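Local coordinates for protein taurine:2-oxoglutarate aminotransferase (Bifidobacterium kashiwanohense PV20-2, PDB 6JIX) that probably transfers the amino group of taurine to 2-oxoglutarate, using pyridoxal 5'-phosphate, as a member of the class III aminotransferases, at residues Met126-Thr131 with Ser212-Leu217; Lys135-Tyr140 with Gly170-Met175; Gly262-Trp267 with Asp335-Val340; Lys341-Ile346 with Ile424-Leu429. All blocks are in the same frame, centred on the assembly; numbering follows the deposited sequence.

Contact 1: Met126-Thr131 with Ser212-Leu217; sequences MARMVT and SVAAIL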
loop_
_atom_site.group_PDB
_atom_site.type_symbol
_atom_site.label_atom_id
_atom_site.label_comp_id
_atom_site.label_asym_id
_atom_site.label_seq_id
_atom_site.Cartn_x
_atom_site.Cartn_y
_atom_site.Cartn_z
ATOM N N MET A 126 1.277 -15.072 5.120
ATOM C CA MET A 126 0.305 -16.059 5.577
ATOM C C MET A 126 0.721 -17.477 5.186
ATOM O O MET A 126 0.610 -18.410 5.997
ATOM C CB MET A 126 -1.073 -15.709 5.015
ATOM C CG MET A 126 -1.576 -14.313 5.402
ATOM S SD MET A 126 -3.337 -14.094 5.049
ATOM C CE MET A 126 -3.324 -13.158 3.539
ATOM N N ALA A 127 1.244 -17.660 3.967
ATOM C CA ALA A 127 1.655 -19.000 3.555
ATOM C C ALA A 127 2.790 -19.511 4.433
ATOM O O ALA A 127 2.799 -20.680 4.833
ATOM C CB ALA A 127 2.058 -19.012 2.078
ATOM N N ARG A 128 3.748 -18.650 4.761
ATOM C CA ARG A 128 4.822 -19.072 5.655
ATOM C C ARG A 128 4.276 -19.422 7.041
ATOM O O ARG A 128 4.703 -20.410 7.654
ATOM C CB ARG A 128 5.893 -17.979 5.738
ATOM C CG ARG A 128 6.977 -18.078 4.682
ATOM C CD ARG A 128 7.575 -16.717 4.367
ATOM N NE ARG A 128 8.691 -16.811 3.428
ATOM C CZ ARG A 128 9.437 -15.780 3.030
ATOM N NH1 ARG A 128 9.188 -14.556 3.488
ATOM N NH2 ARG A 128 10.447 -15.978 2.187
ATOM N N MET A 129 3.311 -18.635 7.542
ATOM C CA MET A 129 2.711 -18.911 8.850
ATOM C C MET A 129 1.879 -20.190 8.823
ATOM O O MET A 129 1.961 -21.012 9.745
ATOM C CB MET A 129 1.846 -17.731 9.301
ATOM C CG MET A 129 2.578 -16.649 10.124
ATOM S SD MET A 129 1.506 -15.253 10.594
ATOM C CE MET A 129 1.809 -14.103 9.262
ATOM N N VAL A 130 1.054 -20.368 7.786
ATOM C CA VAL A 130 0.172 -21.532 7.733
ATOM C C VAL A 130 0.977 -22.820 7.581
ATOM O O VAL A 130 0.763 -23.792 8.311
ATOM C CB VAL A 130 -0.843 -21.379 6.595
ATOM C CG1 VAL A 130 -1.421 -22.736 6.261
ATOM C CG2 VAL A 130 -1.921 -20.352 6.970
ATOM N N THR A 131 1.893 -22.861 6.612
ATOM C CA THR A 131 2.635 -24.089 6.358
ATOM C C THR A 131 3.823 -24.256 7.299
ATOM O O THR A 131 4.343 -25.368 7.429
ATOM C CB THR A 131 3.145 -24.141 4.911
ATOM O OG1 THR A 131 4.099 -23.090 4.704
ATOM C CG2 THR A 131 2.007 -24.000 3.905
ATOM N N SER A 212 10.084 -27.681 2.428
ATOM C CA SER A 212 10.463 -26.332 2.824
ATOM C C SER A 212 9.813 -25.245 1.974
ATOM O O SER A 212 10.115 -24.060 2.178
ATOM C CB SER A 212 11.983 -26.175 2.766
ATOM O OG SER A 212 12.416 -26.045 1.422
ATOM N N VAL A 213 8.939 -25.611 1.038
ATOM C CA VAL A 213 8.308 -24.654 0.138
ATOM C C VAL A 213 6.908 -24.383 0.653
ATOM O O VAL A 213 6.051 -25.271 0.614
ATOM C CB VAL A 213 8.246 -25.159 -1.306
ATOM C CG1 VAL A 213 7.503 -24.122 -2.155
ATOM C CG2 VAL A 213 9.635 -25.419 -1.846
ATOM N N ALA A 214 6.681 -23.153 1.135
ATOM C CA ALA A 214 5.373 -22.793 1.673
ATOM C C ALA A 214 4.360 -22.555 0.566
ATOM O O ALA A 214 3.189 -22.930 0.699
ATOM C CB ALA A 214 5.482 -21.545 2.542
ATOM N N ALA A 215 4.799 -21.974 -0.547
ATOM C CA ALA A 215 3.863 -21.551 -1.573
ATOM C C ALA A 215 4.571 -21.401 -2.915
ATOM O O ALA A 215 5.744 -21.015 -2.989
ATOM C CB ALA A 215 3.193 -20.223 -1.186
ATOM N N ILE A 216 3.832 -21.701 -3.972
ATOM C CA ILE A 216 4.189 -21.290 -5.313
ATOM C C ILE A 216 3.283 -20.121 -5.661
ATOM O O ILE A 216 2.051 -20.233 -5.582
ATOM C CB ILE A 216 4.020 -22.439 -6.313
ATOM C CG1 ILE A 216 5.088 -23.506 -6.085
ATOM C CG2 ILE A 216 4.080 -21.914 -7.749
ATOM C CD1 ILE A 216 4.994 -24.630 -7.086
ATOM N N LEU A 217 3.884 -18.995 -6.032
ATOM C CA LEU A 217 3.137 -17.786 -6.340
ATOM C C LEU A 217 3.271 -17.473 -7.827
ATOM O O LEU A 217 4.386 -17.284 -8.329
ATOM C CB LEU A 217 3.646 -16.625 -5.484
ATOM C CG LEU A 217 3.341 -15.190 -5.915
ATOM C CD1 LEU A 217 1.839 -14.893 -5.851
ATOM C CD2 LEU A 217 4.113 -14.244 -5.028
#
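Thr131, in the last turn of helix 116-131, meets Ala214 at the start of strand 213-219. Its CB lies 4.2 Å from Ala214 CA, and the two branches part from there. The hydroxyl sits between its own backbone N and carbonyl carbon (chi1 65°), which points OG1 back along the helix and places it 3.0 Å from Ala214 CB. The same rotation brings OG1 to 2.7 Å from Ala127 O, one turn earlier, as a hydrogen-bond donor. Ala127 O also takes the backbone N-H of Thr131, the two donors arriving from opposite faces of the carbonyl plane, and OG1 is in turn bonded to Arg133 N just beyond the helix, so this polar end is satisfied. The methyl branch, CG2, runs along Ala214 instead and lies 3.6 Å from its carbonyl O. One turn back, Ala127 CB meets Ala215 CB at 3.7 Å and Ala214 CB at 4.3 Å. Two consecutive alanines can both face the helix because the backbone of Ala214 is locally helical (psi -36°), which interrupts the alternation of a regular strand. Small methyls on both surfaces let the axes come within 7.1 Å, running roughly antiparallel at 144°. In the large domain of this fold type I enzyme, strand 213-219 lies between strands 135-139 and 248-252, and Leu248 packs against Ala127 and Thr131. Farther round the helix, Val130 meets Phe303 of helix 297-305, while Met126 and Met129 reach Met20 and Leu164 of the second subunit.

Contact 2: Lys135-Tyr140 with Gly170-Met175; sequences KIFSCY and GFVHFM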
loop_
_atom_site.group_PDB
_atom_site.type_symbol
_atom_site.label_atom_id
_atom_site.label_comp_id
_atom_site.label_asym_id
_atom_site.label_seq_id
_atom_site.Cartn_x
_atom_site.Cartn_y
_atom_site.Cartn_z
ATOM N N LYS A 135 10.192 -21.166 2.228
ATOM C CA LYS A 135 10.503 -20.807 0.847
ATOM C C LYS A 135 9.263 -20.469 0.030
ATOM O O LYS A 135 8.213 -21.099 0.179
ATOM C CB LYS A 135 11.257 -21.952 0.165
ATOM C CG LYS A 135 12.722 -22.040 0.545
ATOM C CD LYS A 135 13.365 -23.296 -0.020
ATOM C CE LYS A 135 14.523 -23.767 0.866
ATOM N NZ LYS A 135 15.542 -24.531 0.098
ATOM N N ILE A 136 9.426 -19.510 -0.881
ATOM C CA ILE A 136 8.417 -19.119 -1.863
ATOM C C ILE A 136 9.008 -19.354 -3.248
ATOM O O ILE A 136 10.088 -18.834 -3.556
ATOM C CB ILE A 136 8.007 -17.641 -1.724
ATOM C CG1 ILE A 136 7.440 -17.332 -0.333
ATOM C CG2 ILE A 136 7.069 -17.249 -2.871
ATOM C CD1 ILE A 136 6.102 -17.989 -0.023
ATOM N N PHE A 137 8.312 -20.134 -4.076
ATOM C CA PHE A 137 8.653 -20.265 -5.490
ATOM C C PHE A 137 7.843 -19.269 -6.312
ATOM O O PHE A 137 6.633 -19.109 -6.101
ATOM C CB PHE A 137 8.367 -21.688 -5.994
ATOM C CG PHE A 137 9.532 -22.638 -5.864
ATOM C CD1 PHE A 137 10.224 -22.756 -4.671
ATOM C CD2 PHE A 137 9.923 -23.422 -6.936
ATOM C CE1 PHE A 137 11.303 -23.627 -4.550
ATOM C CE2 PHE A 137 11.002 -24.309 -6.824
ATOM C CZ PHE A 137 11.696 -24.407 -5.625
ATOM N N SER A 138 8.499 -18.622 -7.275
ATOM C CA SER A 138 7.763 -17.762 -8.195
ATOM C C SER A 138 8.491 -17.701 -9.528
ATOM O O SER A 138 9.669 -18.062 -9.634
ATOM C CB SER A 138 7.557 -16.354 -7.631
ATOM O OG SER A 138 8.755 -15.831 -7.112
ATOM N N CYS A 139 7.775 -17.216 -10.543
ATOM C CA CYS A 139 8.268 -17.283 -11.912
ATOM C C CYS A 139 9.202 -16.123 -12.215
ATOM O O CYS A 139 8.988 -14.996 -11.753
ATOM C CB CYS A 139 7.114 -17.258 -12.907
ATOM S SG CYS A 139 5.826 -18.441 -12.595
ATOM N N TYR A 140 10.228 -16.406 -13.024
ATOM C CA TYR A 140 11.105 -15.352 -13.531
ATOM C C TYR A 140 10.336 -14.366 -14.409
ATOM O O TYR A 140 10.590 -13.157 -14.364
ATOM C CB TYR A 140 12.265 -15.966 -14.318
ATOM C CG TYR A 140 13.464 -16.370 -13.491
ATOM C CD1 TYR A 140 14.148 -15.444 -12.718
ATOM C CD2 TYR A 140 13.925 -17.684 -13.489
ATOM C CE1 TYR A 140 15.264 -15.826 -11.952
ATOM C CE2 TYR A 140 15.038 -18.070 -12.735
ATOM C CZ TYR A 140 15.706 -17.141 -11.973
ATOM O OH TYR A 140 16.809 -17.519 -11.221
ATOM N N GLY A 170 14.688 -17.146 0.987
ATOM C CA GLY A 170 13.509 -17.956 0.797
ATOM C C GLY A 170 12.737 -17.663 -0.460
ATOM O O GLY A 170 11.574 -18.068 -0.559
ATOM N N PHE A 171 13.337 -16.968 -1.418
ATOM C CA PHE A 171 12.677 -16.632 -2.673
ATOM C C PHE A 171 13.412 -17.335 -3.812
ATOM O O PHE A 171 14.456 -16.856 -4.269
ATOM C CB PHE A 171 12.639 -15.125 -2.875
ATOM C CG PHE A 171 11.647 -14.437 -2.004
ATOM C CD1 PHE A 171 10.309 -14.369 -2.378
ATOM C CD2 PHE A 171 12.048 -13.862 -0.790
ATOM C CE1 PHE A 171 9.386 -13.736 -1.560
ATOM C CE2 PHE A 171 11.130 -13.228 0.041
ATOM C CZ PHE A 171 9.802 -13.158 -0.338
ATOM N N VAL A 172 12.843 -18.449 -4.279
ATOM C CA VAL A 172 13.396 -19.252 -5.361
ATOM C C VAL A 172 12.596 -18.998 -6.632
ATOM O O VAL A 172 11.359 -19.088 -6.630
ATOM C CB VAL A 172 13.377 -20.749 -5.010
ATOM C CG1 VAL A 172 14.182 -21.538 -6.040
ATOM C CG2 VAL A 172 13.920 -20.974 -3.633
ATOM N N HIS A 173 13.297 -18.725 -7.729
ATOM C CA HIS A 173 12.666 -18.404 -8.999
ATOM C C HIS A 173 12.805 -19.561 -9.971
ATOM O O HIS A 173 13.877 -20.166 -10.081
ATOM C CB HIS A 173 13.273 -17.129 -9.581
ATOM C CG HIS A 173 12.992 -15.922 -8.750
ATOM N ND1 HIS A 173 13.897 -15.412 -7.843
ATOM C CD2 HIS A 173 11.882 -15.151 -8.647
ATOM C CE1 HIS A 173 13.367 -14.364 -7.236
ATOM N NE2 HIS A 173 12.146 -14.183 -7.706
ATOM N N PHE A 174 11.713 -19.878 -10.663
ATOM C CA PHE A 174 11.733 -20.876 -11.720
ATOM C C PHE A 174 11.289 -20.259 -13.033
ATOM O O PHE A 174 10.470 -19.336 -13.063
ATOM C CB PHE A 174 10.856 -22.110 -11.402
ATOM C CG PHE A 174 9.379 -21.832 -11.298
ATOM C CD1 PHE A 174 8.859 -21.091 -10.236
ATOM C CD2 PHE A 174 8.498 -22.370 -12.228
ATOM C CE1 PHE A 174 7.487 -20.870 -10.129
ATOM C CE2 PHE A 174 7.140 -22.145 -12.141
ATOM C CZ PHE A 174 6.625 -21.405 -11.088
ATOM N N MET A 175 11.851 -20.768 -14.118
ATOM C CA MET A 175 11.527 -20.259 -15.443
ATOM C C MET A 175 10.199 -20.839 -15.920
ATOM O O MET A 175 10.000 -22.058 -15.892
ATOM C CB MET A 175 12.640 -20.603 -16.431
ATOM C CG MET A 175 12.409 -20.063 -17.826
ATOM S SD MET A 175 12.345 -18.253 -17.887
ATOM C CE MET A 175 13.689 -17.878 -16.763
#
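Tyr140 lays one face of its ring over the CB of His173, which stands 3.4 Å from the ring centroid in a CH-pi contact. The two side chains cross at about a right angle, and although their ring planes are only 27° from parallel, they are slid apart and barely overlap. Met175, bent at chi2 and chi3, folds its CE back to 3.3 Å from Tyr140 CD2. Were Tyr140 replaced by a serine, His173 CB would probably lose the ring face it lies against, and Met175 CE its aromatic neighbour. On the face that carries Phe137 and Cys139, Phe137 and Val172 lie side by side, pointing the same way, with Val172 CB over the phenyl face, 3.6 Å from Phe137 CE1. Phe174 CG lies between its backbone N and carbonyl carbon (chi1 65°), which swings the ring across to the neighbouring strand: Cys139 SG meets Phe174 CZ at 3.4 Å in an oblique sulfur-aromatic contact. On the other face, Ser138 OG approaches His173 CD2 at 3.5 Å but bonds to Ala153 O. Five backbone hydrogen bonds, from Ile136 N to Gly170 O at one end to Tyr140 N to Phe174 O (2.9 Å) at the other, set the register. Strand 213-219 flanks 135-139 on its other side, and helix 190-208 covers Phe137 and Val172. This is the all-parallel end of the seven-stranded mixed sheet in the large domain of fold type I PLP enzymes, with 171-174 outermost and the side chain of Cys139 about 11 Å from the bound pyridoxal phosphate.

Contact 3: Gly262-Trp267 with Asp335-Val340; sequences GKMFAW and DVCAHV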
loop_
_atom_site.group_PDB
_atom_site.type_symbol
_atom_site.label_atom_id
_atom_site.label_comp_id
_atom_site.label_asym_id
_atom_site.label_seq_id
_atom_site.Cartn_x
_atom_site.Cartn_y
_atom_site.Cartn_z
ATOM N N GLY A 262 -12.700 -12.570 -19.370
ATOM C CA GLY A 262 -13.998 -13.149 -19.643
ATOM C C GLY A 262 -14.588 -13.943 -18.494
ATOM O O GLY A 262 -15.761 -14.321 -18.558
ATOM N N LYS A 263 -13.818 -14.188 -17.445
ATOM C CA LYS A 263 -14.295 -14.797 -16.217
ATOM C C LYS A 263 -14.027 -13.821 -15.078
ATOM O O LYS A 263 -13.219 -12.894 -15.211
ATOM C CB LYS A 263 -13.593 -16.150 -15.969
ATOM C CG LYS A 263 -14.127 -17.323 -16.812
ATOM C CD LYS A 263 -14.913 -18.312 -15.939
ATOM C CE LYS A 263 -15.440 -19.480 -16.737
ATOM N NZ LYS A 263 -14.587 -19.671 -17.924
ATOM N N MET A 264 -14.728 -13.991 -13.958
ATOM C CA MET A 264 -14.519 -13.040 -12.866
ATOM C C MET A 264 -13.062 -13.049 -12.398
ATOM O O MET A 264 -12.455 -11.991 -12.201
ATOM C CB MET A 264 -15.474 -13.315 -11.708
ATOM C CG MET A 264 -15.472 -12.201 -10.654
ATOM S SD MET A 264 -16.396 -10.679 -11.095
ATOM C CE MET A 264 -17.508 -11.307 -12.359
ATOM N N PHE A 265 -12.475 -14.229 -12.228
ATOM C CA PHE A 265 -11.053 -14.339 -11.946
ATOM C C PHE A 265 -10.411 -15.201 -13.019
ATOM O O PHE A 265 -10.995 -16.192 -13.463
ATOM C CB PHE A 265 -10.806 -14.922 -10.555
ATOM C CG PHE A 265 -11.400 -14.097 -9.453
ATOM C CD1 PHE A 265 -10.975 -12.787 -9.243
ATOM C CD2 PHE A 265 -12.404 -14.613 -8.637
ATOM C CE1 PHE A 265 -11.535 -12.003 -8.223
ATOM C CE2 PHE A 265 -12.970 -13.834 -7.621
ATOM C CZ PHE A 265 -12.534 -12.529 -7.420
ATOM N N ALA A 266 -9.217 -14.806 -13.459
ATOM C CA ALA A 266 -8.576 -15.541 -14.544
ATOM C C ALA A 266 -8.305 -16.986 -14.153
ATOM O O ALA A 266 -8.437 -17.886 -14.991
ATOM C CB ALA A 266 -7.284 -14.847 -14.984
ATOM N N TRP A 267 -7.978 -17.252 -12.886
ATOM C CA TRP A 267 -7.751 -18.650 -12.552
ATOM C C TRP A 267 -9.004 -19.489 -12.804
ATOM O O TRP A 267 -8.903 -20.710 -12.957
ATOM C CB TRP A 267 -7.244 -18.799 -11.108
ATOM C CG TRP A 267 -8.161 -18.307 -10.036
ATOM C CD1 TRP A 267 -8.069 -17.124 -9.357
ATOM C CD2 TRP A 267 -9.296 -18.999 -9.480
ATOM N NE1 TRP A 267 -9.084 -17.025 -8.434
ATOM C CE2 TRP A 267 -9.848 -18.162 -8.484
ATOM C CE3 TRP A 267 -9.906 -20.234 -9.737
ATOM C CZ2 TRP A 267 -10.982 -18.524 -7.748
ATOM C CZ3 TRP A 267 -11.031 -20.590 -9.006
ATOM C CH2 TRP A 267 -11.557 -19.735 -8.024
ATOM N N ASP A 335 -23.705 -8.219 -16.531
ATOM C CA ASP A 335 -23.061 -9.371 -17.148
ATOM C C ASP A 335 -21.862 -8.937 -17.990
ATOM O O ASP A 335 -21.833 -9.066 -19.217
ATOM C CB ASP A 335 -24.052 -10.206 -17.960
ATOM C CG ASP A 335 -23.628 -11.683 -18.034
ATOM O OD1 ASP A 335 -22.399 -11.978 -17.874
ATOM O OD2 ASP A 335 -24.518 -12.546 -18.238
ATOM N N VAL A 336 -20.870 -8.379 -17.293
ATOM C CA VAL A 336 -19.709 -7.838 -17.983
ATOM C C VAL A 336 -18.838 -8.961 -18.529
ATOM O O VAL A 336 -18.231 -8.815 -19.596
ATOM C CB VAL A 336 -18.940 -6.875 -17.054
ATOM C CG1 VAL A 336 -17.581 -6.537 -17.635
ATOM C CG2 VAL A 336 -19.739 -5.599 -16.879
ATOM N N CYS A 337 -18.777 -10.103 -17.845
ATOM C CA CYS A 337 -18.005 -11.225 -18.382
ATOM C C CYS A 337 -18.541 -11.659 -19.740
ATOM O O CYS A 337 -17.775 -11.839 -20.699
ATOM C CB CYS A 337 -18.016 -12.396 -17.403
ATOM S SG CYS A 337 -16.937 -12.132 -15.986
ATOM N N ALA A 338 -19.865 -11.835 -19.845
ATOM C CA ALA A 338 -20.438 -12.267 -21.116
ATOM C C ALA A 338 -20.160 -11.252 -22.212
ATOM O O ALA A 338 -19.868 -11.622 -23.357
ATOM C CB ALA A 338 -21.931 -12.509 -20.965
ATOM N N HIS A 339 -20.237 -9.967 -21.878
ATOM C CA HIS A 339 -19.914 -8.940 -22.861
ATOM C C HIS A 339 -18.442 -8.993 -23.244
ATOM O O HIS A 339 -18.086 -8.693 -24.389
ATOM C CB HIS A 339 -20.278 -7.553 -22.336
ATOM C CG HIS A 339 -19.847 -6.451 -23.248
ATOM N ND1 HIS A 339 -20.483 -6.186 -24.443
ATOM C CD2 HIS A 339 -18.816 -5.578 -23.167
ATOM C CE1 HIS A 339 -19.866 -5.189 -25.053
ATOM N NE2 HIS A 339 -18.860 -4.793 -24.293
ATOM N N VAL A 340 -17.566 -9.322 -22.286
ATOM C CA VAL A 340 -16.143 -9.412 -22.583
ATOM C C VAL A 340 -15.885 -10.565 -23.543
ATOM O O VAL A 340 -15.159 -10.410 -24.532
ATOM C CB VAL A 340 -15.316 -9.540 -21.288
ATOM C CG1 VAL A 340 -13.831 -9.804 -21.600
ATOM C CG2 VAL A 340 -15.445 -8.288 -20.457
#
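Cys337, in the first turn of helix 336-357, presses into the loop that joins strands 248-252 and 276-279, so this is a loop packed against a helix N terminus. The tight part centres on its side chain. CB meets Gly262 O at 3.2 Å, and with SG anti to the carbonyl carbon (chi1 -75°) the sulfur lies along the next peptide, 3.5 Å from both Lys263 C and Met264 N. Met264, bent at chi2 and chi3, curls its CE to 3.8 Å from the same sulfur, while its side chain also packs on Val101 of helix 89-102 and Leu332 of helix 318-333. One turn along, Val340 CG1 touches Gly262 N at 3.7 Å. Gly262 has a positive phi (98°), a backbone shape in which a side chain would collide with the carbonyl O of the residue before. No hydrogen bond spans the two segments; the contact is apolar and backbone packing.

The solvent side is looser. The side chain of Lys263 points away from the helix, and its part in the packing is played by its backbone; Ala338 faces outward. Asp335, also exposed, serves two helices: with its positive phi it is the C-prime residue of the Schellman motif ending helix 318-333, and it is the N-cap of helix 336-357. In the cap, its OD1 accepts from Ala338 N at 3.2 Å, the N-H meeting the oxygen from above the carboxylate plane.

Contact 4: Lys341-Ile346 with Ile424-Leu429; sequences KEMEGI and ITAEQL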
loop_
_atom_site.group_PDB
_atom_site.type_symbol
_atom_site.label_atom_id
_atom_site.label_comp_id
_atom_site.label_asym_id
_atom_site.label_seq_id
_atom_site.Cartn_x
_atom_site.Cartn_y
_atom_site.Cartn_z
ATOM N N LYS A 341 -16.483 -11.739 -23.276
ATOM C CA LYS A 341 -16.343 -12.861 -24.208
ATOM C C LYS A 341 -16.753 -12.467 -25.626
ATOM O O LYS A 341 -16.034 -12.749 -26.593
ATOM C CB LYS A 341 -17.172 -14.064 -23.744
ATOM C CG LYS A 341 -16.660 -15.416 -24.283
ATOM C CD LYS A 341 -15.373 -15.845 -23.552
ATOM C CE LYS A 341 -14.762 -17.145 -24.119
ATOM N NZ LYS A 341 -14.442 -17.123 -25.582
ATOM N N GLU A 342 -17.879 -11.760 -25.762
ATOM C CA GLU A 342 -18.324 -11.360 -27.092
ATOM C C GLU A 342 -17.391 -10.310 -27.704
ATOM O O GLU A 342 -17.176 -10.302 -28.922
ATOM C CB GLU A 342 -19.771 -10.883 -27.026
ATOM C CG GLU A 342 -20.155 -9.867 -28.071
ATOM C CD GLU A 342 -21.540 -9.301 -27.810
ATOM O OE1 GLU A 342 -22.212 -9.822 -26.885
ATOM O OE2 GLU A 342 -21.948 -8.347 -28.521
ATOM N N MET A 343 -16.847 -9.391 -26.896
ATOM C CA MET A 343 -15.832 -8.503 -27.455
ATOM C C MET A 343 -14.542 -9.261 -27.766
ATOM O O MET A 343 -13.784 -8.846 -28.652
ATOM C CB MET A 343 -15.535 -7.334 -26.515
ATOM C CG MET A 343 -16.706 -6.417 -26.274
ATOM S SD MET A 343 -17.398 -5.618 -27.743
ATOM C CE MET A 343 -18.710 -6.779 -28.170
ATOM N N GLU A 344 -14.269 -10.364 -27.058
ATOM C CA GLU A 344 -13.123 -11.185 -27.428
ATOM C C GLU A 344 -13.243 -11.622 -28.876
ATOM O O GLU A 344 -12.244 -11.668 -29.611
ATOM C CB GLU A 344 -12.999 -12.407 -26.513
ATOM C CG GLU A 344 -11.872 -13.348 -26.936
ATOM C CD GLU A 344 -11.867 -14.658 -26.167
ATOM O OE1 GLU A 344 -11.383 -14.680 -25.018
ATOM O OE2 GLU A 344 -12.348 -15.676 -26.704
ATOM N N GLY A 345 -14.473 -11.926 -29.303
ATOM C CA GLY A 345 -14.780 -12.347 -30.657
ATOM C C GLY A 345 -14.489 -11.304 -31.711
ATOM O O GLY A 345 -14.512 -11.627 -32.904
ATOM N N ILE A 346 -14.275 -10.059 -31.308
ATOM C CA ILE A 346 -13.821 -9.012 -32.211
ATOM C C ILE A 346 -12.316 -8.838 -32.133
ATOM O O ILE A 346 -11.636 -8.795 -33.155
ATOM C CB ILE A 346 -14.540 -7.683 -31.890
ATOM C CG1 ILE A 346 -16.055 -7.841 -31.927
ATOM C CG2 ILE A 346 -14.062 -6.580 -32.810
ATOM C CD1 ILE A 346 -16.760 -6.523 -31.943
ATOM N N ILE A 424 -16.046 -1.327 -23.332
ATOM C CA ILE A 424 -15.919 -0.928 -24.727
ATOM C C ILE A 424 -16.942 -1.684 -25.587
ATOM O O ILE A 424 -17.261 -2.856 -25.344
ATOM C CB ILE A 424 -14.481 -1.155 -25.226
ATOM C CG1 ILE A 424 -14.167 -0.188 -26.376
ATOM C CG2 ILE A 424 -14.278 -2.608 -25.622
ATOM C CD1 ILE A 424 -12.740 -0.265 -26.860
ATOM N N THR A 425 -17.454 -1.011 -26.609
ATOM C CA THR A 425 -18.473 -1.588 -27.468
ATOM C C THR A 425 -17.828 -2.030 -28.767
ATOM O O THR A 425 -16.708 -1.620 -29.093
ATOM C CB THR A 425 -19.579 -0.572 -27.751
ATOM O OG1 THR A 425 -19.025 0.520 -28.500
ATOM C CG2 THR A 425 -20.161 -0.063 -26.434
ATOM N N ALA A 426 -18.548 -2.879 -29.505
ATOM C CA ALA A 426 -18.071 -3.287 -30.824
ATOM C C ALA A 426 -17.737 -2.072 -31.688
ATOM O O ALA A 426 -16.668 -2.016 -32.309
ATOM C CB ALA A 426 -19.105 -4.179 -31.516
ATOM N N GLU A 427 -18.630 -1.070 -31.724
ATOM C CA GLU A 427 -18.370 0.083 -32.582
ATOM C C GLU A 427 -17.082 0.785 -32.174
ATOM O O GLU A 427 -16.264 1.170 -33.017
ATOM C CB GLU A 427 -19.547 1.066 -32.552
ATOM C CG GLU A 427 -19.479 2.106 -33.698
ATOM C CD GLU A 427 -19.724 3.569 -33.253
ATOM O OE1 GLU A 427 -19.018 4.434 -33.817
ATOM O OE2 GLU A 427 -20.623 3.885 -32.408
ATOM N N GLN A 428 -16.853 0.910 -30.880
ATOM C CA GLN A 428 -15.638 1.566 -30.430
ATOM C C GLN A 428 -14.402 0.778 -30.853
ATOM O O GLN A 428 -13.429 1.348 -31.362
ATOM C CB GLN A 428 -15.702 1.741 -28.918
ATOM C CG GLN A 428 -16.486 2.966 -28.487
ATOM C CD GLN A 428 -16.782 2.968 -26.994
ATOM O OE1 GLN A 428 -17.192 1.944 -26.430
ATOM N NE2 GLN A 428 -16.569 4.118 -26.344
ATOM N N LEU A 429 -14.412 -0.535 -30.632
ATOM C CA LEU A 429 -13.325 -1.369 -31.136
ATOM C C LEU A 429 -13.103 -1.107 -32.622
ATOM O O LEU A 429 -11.971 -0.870 -33.069
ATOM C CB LEU A 429 -13.635 -2.847 -30.879
ATOM C CG LEU A 429 -13.469 -3.301 -29.422
ATOM C CD1 LEU A 429 -13.918 -4.738 -29.248
ATOM C CD2 LEU A 429 -12.035 -3.124 -28.969
#
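Met343 sets CG anti to its carbonyl carbon (chi1 -63°) and then bends at chi2 (-60°) and chi3, which folds its thioether over the start of helix 426-447 instead of letting it stretch past. CG comes to 3.7 Å from Ile424 O and SD to 3.5 Å from Ala426 N, while CE ends beside the methyl of Ala426. Ile346, one turn on, keeps CG1 anti to its carbonyl carbon and extends through chi2 (-166°), carrying CD1 to 3.3 Å from Ala426 CB. Leu429 answers from the other helix: its CD1 touches Met343 SD at 3.9 Å and Ile346 CB at 4.0 Å, crossing the isoleucine at a slant. The helix start that receives these groups is closed by a capping box. Thr425, the N-cap, accepts from Gln428 N through OG1 at 3.2 Å, and its own N-H returns a bond to Gln428 OE1 at 3.0 Å, in the carbonyl plane; the threonine hydroxyl also donates to that oxygen. Tyr40 OH holds the other end of the amide, at NE2. Shortening Met343 to an alanine removes its sulfur and end methyl, which would probably leave a gap over the first turn of helix 426-447 and take the thioether from beside Ala426 N and Leu429 CD1. Met343 also packs on Leu369. Ile424 turns its side chain to Ile39 and Met52, and its carbonyl O is bonded by His339 NE2 from the preceding turn of helix 336-357.

Overall arrangement
Following the chain from the N terminus, the first segment involved is on helix 116-131, and contact 1 brings its last turns back against strand 213-219 across some 80 residues. Contact 2 is nested inside that loop, pairing strands 135-139 and 171-174. The two touch directly, since 135-139 lies next to 213-219 and Lys135 O probably bonds Ala214 N. Contact 3 opens only after these have closed, joining a loop of the same large domain to helix 336-357. Contact 4 follows in series on that helix and ties it to the C-terminal helix 426-447; the two contacts touch through His339 and Ile424. Contacts 1 and 4 lie on opposite sides of the chain's centre, about 40 Å apart between centres.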